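VP2 (Primate bocaparvovirus 1, PDB 7L0Y) forms, as the capsid protein of human bocavirus 1, an icosahedral T=1 shell built from 60 copies of size variants of the protein. Local coordinates at residues A[187-192]-A[301-306]; A[52-55]-A[59-62]. All coordinates share one frame; numbering follows the deposited sequence.

Interaction 1 of 2, residues A[187-192]-A[301-306]; sequences NATEKA and NPEGTH
The Thr189 methyl packs along the Glu303 side chain. Thr189 CG2 lies 3.9 Å from the carboxyl carbon, Glu303 CD, and 4.0 Å from Glu303 CB, so it rests against much of the length of the side chain. Glu190 is the second partner. Its CA-CB bond does not point at the other segment, but the chain bends at chi2 (81°) and brings the carboxylate across. Glu190 OE2 then stands 3.6 Å from Glu303 OE2. The two carboxylate planes are nearly perpendicular, 79° apart. Charged side chains so placed would repel. The structure was determined at pH 2.6, where one or both acids are probably protonated and the repulsion eased.

In the parvovirus jelly roll, long surface loops join the core strands. Helix 189-195 belongs to the loop between strands E and F, and 301-306 to the loop between G and H. The contact therefore joins two separate loops on the surface of the subunit.

Each side has its own internal support. Ala188 is the N-cap of the helix, and its N gives a weak hydrogen bond to Glu190 OE1 at 3.0 Å. Ala192 N bonds to Ala188 O and closes the first helical turn. Within 301-306, Glu303 N gives a long, weak hydrogen bond to Asn301 OD1 (3.5 Å), as in an Asx turn. Asn301 ND2 adds a weak, strongly bent bond to Glu303 O. Leu176 of the same chain packs on Glu303, and Leu355 of a neighbouring subunit packs on Thr189.

Interaction 2 of 2, residues A[52-55]-A[59-62]; sequences EAIE and QSGK
Ile54 reaches over the short chain reversal to Ser60 and the carbonyl of Lys62. These residues form the end of a beta hairpin made by antiparallel strands 50-53 and 65-69. The hairpin lies in the loop between strands B and C of the parvovirus jelly roll. Ile54 follows the last residue of the first strand, and its backbone still bonds to that of Gln64.

The side chain leaves toward 59-62. Its CB is 3.6 Å from Lys62 O. The CG2 branch is anti to the backbone N and turns to the same carbonyl oxygen. It also packs on the methylene of Ser60, with CG2 3.4 Å from Ser60 CB. The other branch starts at CG1, which is 4.1 Å from Ser60 CB. It runs on almost straight (chi2 172°) and carries Ile54 CD1 to within van der Waals reach of two oxygens, Lys62 O (3.5 Å) and Ser60 OG.

No hydrogen bond links the two segments; the isoleucine meets a methylene and polar oxygens by van der Waals contact. Ile54 and Lys62 are poorly ordered, so the close distances are approximate. Gly61 sits between the two partners with a positive phi (113°), backbone angles that suit glycine. The Lys62 side chain starts away from Ile54, and its NZ makes a weak hydrogen bond to Gly315 O. Ser60 O is weakly hydrogen-bonded to Tyr268 OH of a neighbouring subunit, and that tyrosine also packs on Lys62. At the far end of the isoleucine, CD1 stops 3.4 Å from Ser60 OG.

Overall arrangement
Interaction 2 is local: it folds one hairpin end back on itself, within the B-C loop. Interaction 1 is long-range and joins the E-F and G-H loops. Neither belongs to the jelly-roll core. Interaction 1 is a surface contact, its centre about 32 Å from the centre of the chain, while interaction 2 is partly buried, its centre about 25 Å from the centre of the chain. Their chemistry also differs. The outer contact combines a methyl with two acids; the inner one sets a branched aliphatic chain against a serine and a backbone carbonyl. Their centres lie 19 Å apart and they do not touch, but both border the same neighbouring subunit.

Interaction 1 of 2, residues A[187-192]-A[301-306]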
ATOM      1  N   ASN A 187     -80.003  48.970 -83.610  1.00 72.50           N
ATOM      2  CA  ASN A 187     -78.710  48.470 -83.160  1.00 72.50           C
ATOM      3  C   ASN A 187     -78.649  48.304 -81.646  1.00 72.50           C
ATOM      4  O   ASN A 187     -78.933  49.228 -80.882  1.00 72.50           O
ATOM      5  CB  ASN A 187     -77.592  49.388 -83.662  1.00 76.76           C
ATOM      6  CG  ASN A 187     -77.832  50.855 -83.348  1.00 76.76           C
ATOM      7  OD1 ASN A 187     -78.407  51.216 -82.327  1.00 76.76           O
ATOM      8  ND2 ASN A 187     -77.396  51.711 -84.250  1.00 76.76           N
ATOM      9  N   ALA A 188     -78.310  47.097 -81.230  1.00 63.13           N
ATOM     10  CA  ALA A 188     -78.175  46.687 -79.843  1.00 63.13           C
ATOM     11  C   ALA A 188     -76.857  45.985 -79.584  1.00 63.13           C
ATOM     12  O   ALA A 188     -76.075  46.437 -78.747  1.00 63.13           O
ATOM     13  CB  ALA A 188     -79.335  45.770 -79.443  1.00 64.05           C
ATOM     14  N   THR A 189     -76.611  44.868 -80.269  1.00 58.73           N
ATOM     15  CA  THR A 189     -75.311  44.215 -80.203  1.00 58.73           C
ATOM     16  C   THR A 189     -74.186  45.174 -80.570  1.00 58.73           C
ATOM     17  O   THR A 189     -73.046  45.001 -80.127  1.00 58.73           O
ATOM     18  CB  THR A 189     -75.304  42.987 -81.116  1.00 61.69           C
ATOM     19  OG1 THR A 189     -74.049  42.307 -81.005  1.00 61.69           O
ATOM     20  CG2 THR A 189     -75.540  43.381 -82.558  1.00 61.69           C
ATOM     21  N   GLU A 190     -74.485  46.198 -81.367  1.00 58.38           N
ATOM     22  CA  GLU A 190     -73.483  47.211 -81.674  1.00 58.38           C
ATOM     23  C   GLU A 190     -73.183  48.067 -80.453  1.00 58.38           C
ATOM     24  O   GLU A 190     -72.016  48.311 -80.129  1.00 58.38           O
ATOM     25  CB  GLU A 190     -73.957  48.081 -82.836  1.00 73.64           C
ATOM     26  CG  GLU A 190     -74.096  47.341 -84.153  1.00 73.64           C
ATOM     27  CD  GLU A 190     -75.399  46.566 -84.267  1.00 73.64           C
ATOM     28  OE1 GLU A 190     -76.176  46.549 -83.292  1.00 73.64           O
ATOM     29  OE2 GLU A 190     -75.643  45.969 -85.335  1.00 73.64           O
ATOM     30  N   LYS A 191     -74.224  48.540 -79.768  1.00 50.14           N
ATOM     31  CA  LYS A 191     -74.012  49.254 -78.517  1.00 50.14           C
ATOM     32  C   LYS A 191     -73.445  48.341 -77.447  1.00 50.14           C
ATOM     33  O   LYS A 191     -72.651  48.785 -76.614  1.00 50.14           O
ATOM     34  CB  LYS A 191     -75.317  49.876 -78.033  1.00 51.68           C
ATOM     35  CG  LYS A 191     -75.816  51.007 -78.891  1.00 51.68           C
ATOM     36  CD  LYS A 191     -77.153  51.500 -78.395  1.00 51.68           C
ATOM     37  CE  LYS A 191     -77.663  52.640 -79.251  1.00 51.68           C
ATOM     38  NZ  LYS A 191     -79.019  53.079 -78.824  1.00 51.68           N
ATOM     39  N   ALA A 192     -73.842  47.072 -77.451  1.00 45.18           N
ATOM     40  CA  ALA A 192     -73.313  46.137 -76.470  1.00 45.18           C
ATOM     41  C   ALA A 192     -71.811  45.973 -76.630  1.00 45.18           C
ATOM     42  O   ALA A 192     -71.090  45.828 -75.642  1.00 45.18           O
ATOM     43  CB  ALA A 192     -74.024  44.794 -76.589  1.00 49.38           C
ATOM     44  N   ASN A 301     -67.993  38.447 -87.497  1.00 65.16           N
ATOM     45  CA  ASN A 301     -69.223  39.222 -87.483  1.00 65.16           C
ATOM     46  C   ASN A 301     -70.239  38.563 -86.565  1.00 65.16           C
ATOM     47  O   ASN A 301     -70.813  37.525 -86.929  1.00 65.16           O
ATOM     48  CB  ASN A 301     -69.789  39.366 -88.893  1.00 71.90           C
ATOM     49  CG  ASN A 301     -70.902  40.373 -88.959  1.00 71.90           C
ATOM     50  OD1 ASN A 301     -70.960  41.303 -88.161  1.00 71.90           O
ATOM     51  ND2 ASN A 301     -71.793  40.201 -89.916  1.00 71.90           N
ATOM     52  N   PRO A 302     -70.501  39.120 -85.387  1.00 69.68           N
ATOM     53  CA  PRO A 302     -71.555  38.554 -84.537  1.00 69.68           C
ATOM     54  C   PRO A 302     -72.960  38.733 -85.085  1.00 69.68           C
ATOM     55  O   PRO A 302     -73.875  38.048 -84.616  1.00 69.68           O
ATOM     56  CB  PRO A 302     -71.371  39.307 -83.217  1.00 65.01           C
ATOM     57  CG  PRO A 302     -69.948  39.696 -83.211  1.00 65.01           C
ATOM     58  CD  PRO A 302     -69.605  40.006 -84.629  1.00 65.01           C
ATOM     59  N   GLU A 303     -73.185  39.626 -86.046  1.00 73.40           N
ATOM     60  CA  GLU A 303     -74.554  39.871 -86.480  1.00 73.40           C
ATOM     61  C   GLU A 303     -74.674  39.942 -87.996  1.00 73.40           C
ATOM     62  O   GLU A 303     -73.988  40.731 -88.649  1.00 73.40           O
ATOM     63  CB  GLU A 303     -75.115  41.150 -85.835  1.00 73.57           C
ATOM     64  CG  GLU A 303     -74.502  42.470 -86.276  1.00 73.57           C
ATOM     65  CD  GLU A 303     -73.175  42.763 -85.613  1.00 73.57           C
ATOM     66  OE1 GLU A 303     -72.629  41.866 -84.939  1.00 73.57           O
ATOM     67  OE2 GLU A 303     -72.692  43.909 -85.743  1.00 73.57           O
ATOM     68  N   GLY A 304     -75.521  39.072 -88.539  1.00 77.86           N
ATOM     69  CA  GLY A 304     -76.138  39.235 -89.849  1.00 77.86           C
ATOM     70  C   GLY A 304     -75.256  39.603 -91.023  1.00 77.86           C
ATOM     71  O   GLY A 304     -75.604  40.516 -91.780  1.00 77.86           O
ATOM     72  N   THR A 305     -74.127  38.912 -91.198  1.00 10.00           N
ATOM     73  CA  THR A 305     -73.326  38.979 -92.422  1.00 10.00           C
ATOM     74  C   THR A 305     -73.132  40.404 -92.931  1.00 10.00           C
ATOM     75  O   THR A 305     -72.779  41.302 -92.159  1.00 10.00           O
ATOM     76  CB  THR A 305     -73.956  38.124 -93.525  1.00  0.00           C
ATOM     77  OG1 THR A 305     -75.270  38.614 -93.826  1.00  0.00           O
ATOM     78  CG2 THR A 305     -74.048  36.674 -93.082  1.00  0.00           C
ATOM     79  N   HIS A 306     -73.380  40.613 -94.226  1.00 10.00           N
ATOM     80  CA  HIS A 306     -73.295  41.931 -94.860  1.00 10.00           C
ATOM     81  C   HIS A 306     -71.930  42.573 -94.616  1.00 10.00           C
ATOM     82  O   HIS A 306     -71.785  43.540 -93.867  1.00 10.00           O
ATOM     83  CB  HIS A 306     -74.432  42.842 -94.397  1.00 30.00           C
ATOM     84  CG  HIS A 306     -75.793  42.344 -94.773  1.00 30.00           C
ATOM     85  ND1 HIS A 306     -76.230  42.292 -96.080  1.00 30.00           N
ATOM     86  CD2 HIS A 306     -76.820  41.886 -94.016  1.00 30.00           C
ATOM     87  CE1 HIS A 306     -77.462  41.817 -96.112  1.00 30.00           C
ATOM     88  NE2 HIS A 306     -77.844  41.564 -94.874  1.00 30.00           N
TER

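Interaction 2 of 2, residues A[52-55]-A[59-62]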
ATOM      1  N   GLU A  52     -59.506  57.516 -81.936  1.00 49.42           N
ATOM      2  CA  GLU A  52     -59.759  57.994 -83.286  1.00 49.42           C
ATOM      3  C   GLU A  52     -60.590  56.953 -84.000  1.00 49.42           C
ATOM      4  O   GLU A  52     -60.311  55.758 -83.886  1.00 49.42           O
ATOM      5  CB  GLU A  52     -58.462  58.243 -84.063  1.00 53.71           C
ATOM      6  CG  GLU A  52     -57.585  59.338 -83.495  1.00 53.71           C
ATOM      7  CD  GLU A  52     -56.673  58.837 -82.395  1.00 53.71           C
ATOM      8  OE1 GLU A  52     -56.706  57.628 -82.094  1.00 53.71           O
ATOM      9  OE2 GLU A  52     -55.932  59.659 -81.822  1.00 53.71           O
ATOM     10  N   ALA A  53     -61.603  57.403 -84.727  1.00 56.77           N
ATOM     11  CA  ALA A  53     -62.415  56.541 -85.572  1.00 56.77           C
ATOM     12  C   ALA A  53     -62.381  57.081 -86.993  1.00 56.77           C
ATOM     13  O   ALA A  53     -62.462  58.295 -87.200  1.00 56.77           O
ATOM     14  CB  ALA A  53     -63.852  56.456 -85.058  1.00 54.77           C
ATOM     15  N   ILE A  54     -62.236  56.177 -87.964  1.00 63.97           N
ATOM     16  CA  ILE A  54     -62.168  56.585 -89.366  1.00 63.97           C
ATOM     17  C   ILE A  54     -63.561  56.844 -89.923  1.00 63.97           C
ATOM     18  O   ILE A  54     -63.761  57.753 -90.739  1.00 63.97           O
ATOM     19  CB  ILE A  54     -61.428  55.520 -90.193  1.00 58.79           C
ATOM     20  CG1 ILE A  54     -59.957  55.441 -89.788  1.00 58.79           C
ATOM     21  CG2 ILE A  54     -61.570  55.807 -91.673  1.00 58.79           C
ATOM     22  CD1 ILE A  54     -59.226  54.290 -90.436  1.00 58.79           C
ATOM     23  N   GLU A  55     -64.546  56.061 -89.483  1.00 10.00           N
ATOM     24  CA  GLU A  55     -65.896  56.006 -90.040  1.00 10.00           C
ATOM     25  C   GLU A  55     -65.912  55.527 -91.487  1.00 10.00           C
ATOM     26  O   GLU A  55     -66.842  55.868 -92.230  1.00 10.00           O
ATOM     27  CB  GLU A  55     -66.635  57.350 -89.935  1.00  0.00           C
ATOM     28  CG  GLU A  55     -66.990  57.784 -88.509  1.00  0.00           C
ATOM     29  CD  GLU A  55     -65.918  58.628 -87.836  1.00  0.00           C
ATOM     30  OE1 GLU A  55     -64.879  58.900 -88.466  1.00  0.00           O
ATOM     31  OE2 GLU A  55     -66.120  59.027 -86.671  1.00  0.00           O
ATOM     32  N   GLN A  59     -62.565  56.531 -97.306  1.00 10.00           N
ATOM     33  CA  GLN A  59     -61.649  57.662 -97.200  1.00 10.00           C
ATOM     34  C   GLN A  59     -60.257  57.205 -96.783  1.00 10.00           C
ATOM     35  O   GLN A  59     -59.275  57.452 -97.495  1.00 10.00           O
ATOM     36  CB  GLN A  59     -62.205  58.689 -96.213  1.00  0.00           C
ATOM     37  CG  GLN A  59     -61.428  59.990 -96.147  1.00  0.00           C
ATOM     38  CD  GLN A  59     -62.119  61.034 -95.288  1.00  0.00           C
ATOM     39  OE1 GLN A  59     -63.231  60.817 -94.804  1.00  0.00           O
ATOM     40  NE2 GLN A  59     -61.464  62.175 -95.095  1.00  0.00           N
ATOM     41  N   SER A  60     -60.149  56.532 -95.639  1.00 10.00           N
ATOM     42  CA  SER A  60     -58.931  55.820 -95.284  1.00 10.00           C
ATOM     43  C   SER A  60     -58.824  54.462 -95.957  1.00 10.00           C
ATOM     44  O   SER A  60     -57.707  53.999 -96.194  1.00 10.00           O
ATOM     45  CB  SER A  60     -58.833  55.639 -93.763  1.00  0.00           C
ATOM     46  OG  SER A  60     -57.676  54.903 -93.408  1.00  0.00           O
ATOM     47  N   GLY A  61     -59.945  53.847 -96.329  1.00 10.00           N
ATOM     48  CA  GLY A  61     -59.955  52.515 -96.889  1.00 10.00           C
ATOM     49  C   GLY A  61     -60.601  51.446 -96.031  1.00 10.00           C
ATOM     50  O   GLY A  61     -60.890  50.361 -96.551  1.00 10.00           O
ATOM     51  N   LYS A  62     -60.847  51.712 -94.749  1.00 74.75           N
ATOM     52  CA  LYS A  62     -61.727  50.868 -93.947  1.00 74.75           C
ATOM     53  C   LYS A  62     -62.044  51.607 -92.656  1.00 74.75           C
ATOM     54  O   LYS A  62     -61.663  52.763 -92.471  1.00 74.75           O
ATOM     55  CB  LYS A  62     -61.119  49.490 -93.664  1.00 69.29           C
ATOM     56  CG  LYS A  62     -59.915  49.483 -92.754  1.00 69.29           C
ATOM     57  CD  LYS A  62     -59.383  48.063 -92.618  1.00 69.29           C
ATOM     58  CE  LYS A  62     -60.413  47.153 -91.967  1.00 69.29           C
ATOM     59  NZ  LYS A  62     -59.920  45.756 -91.840  1.00 69.29           N
TER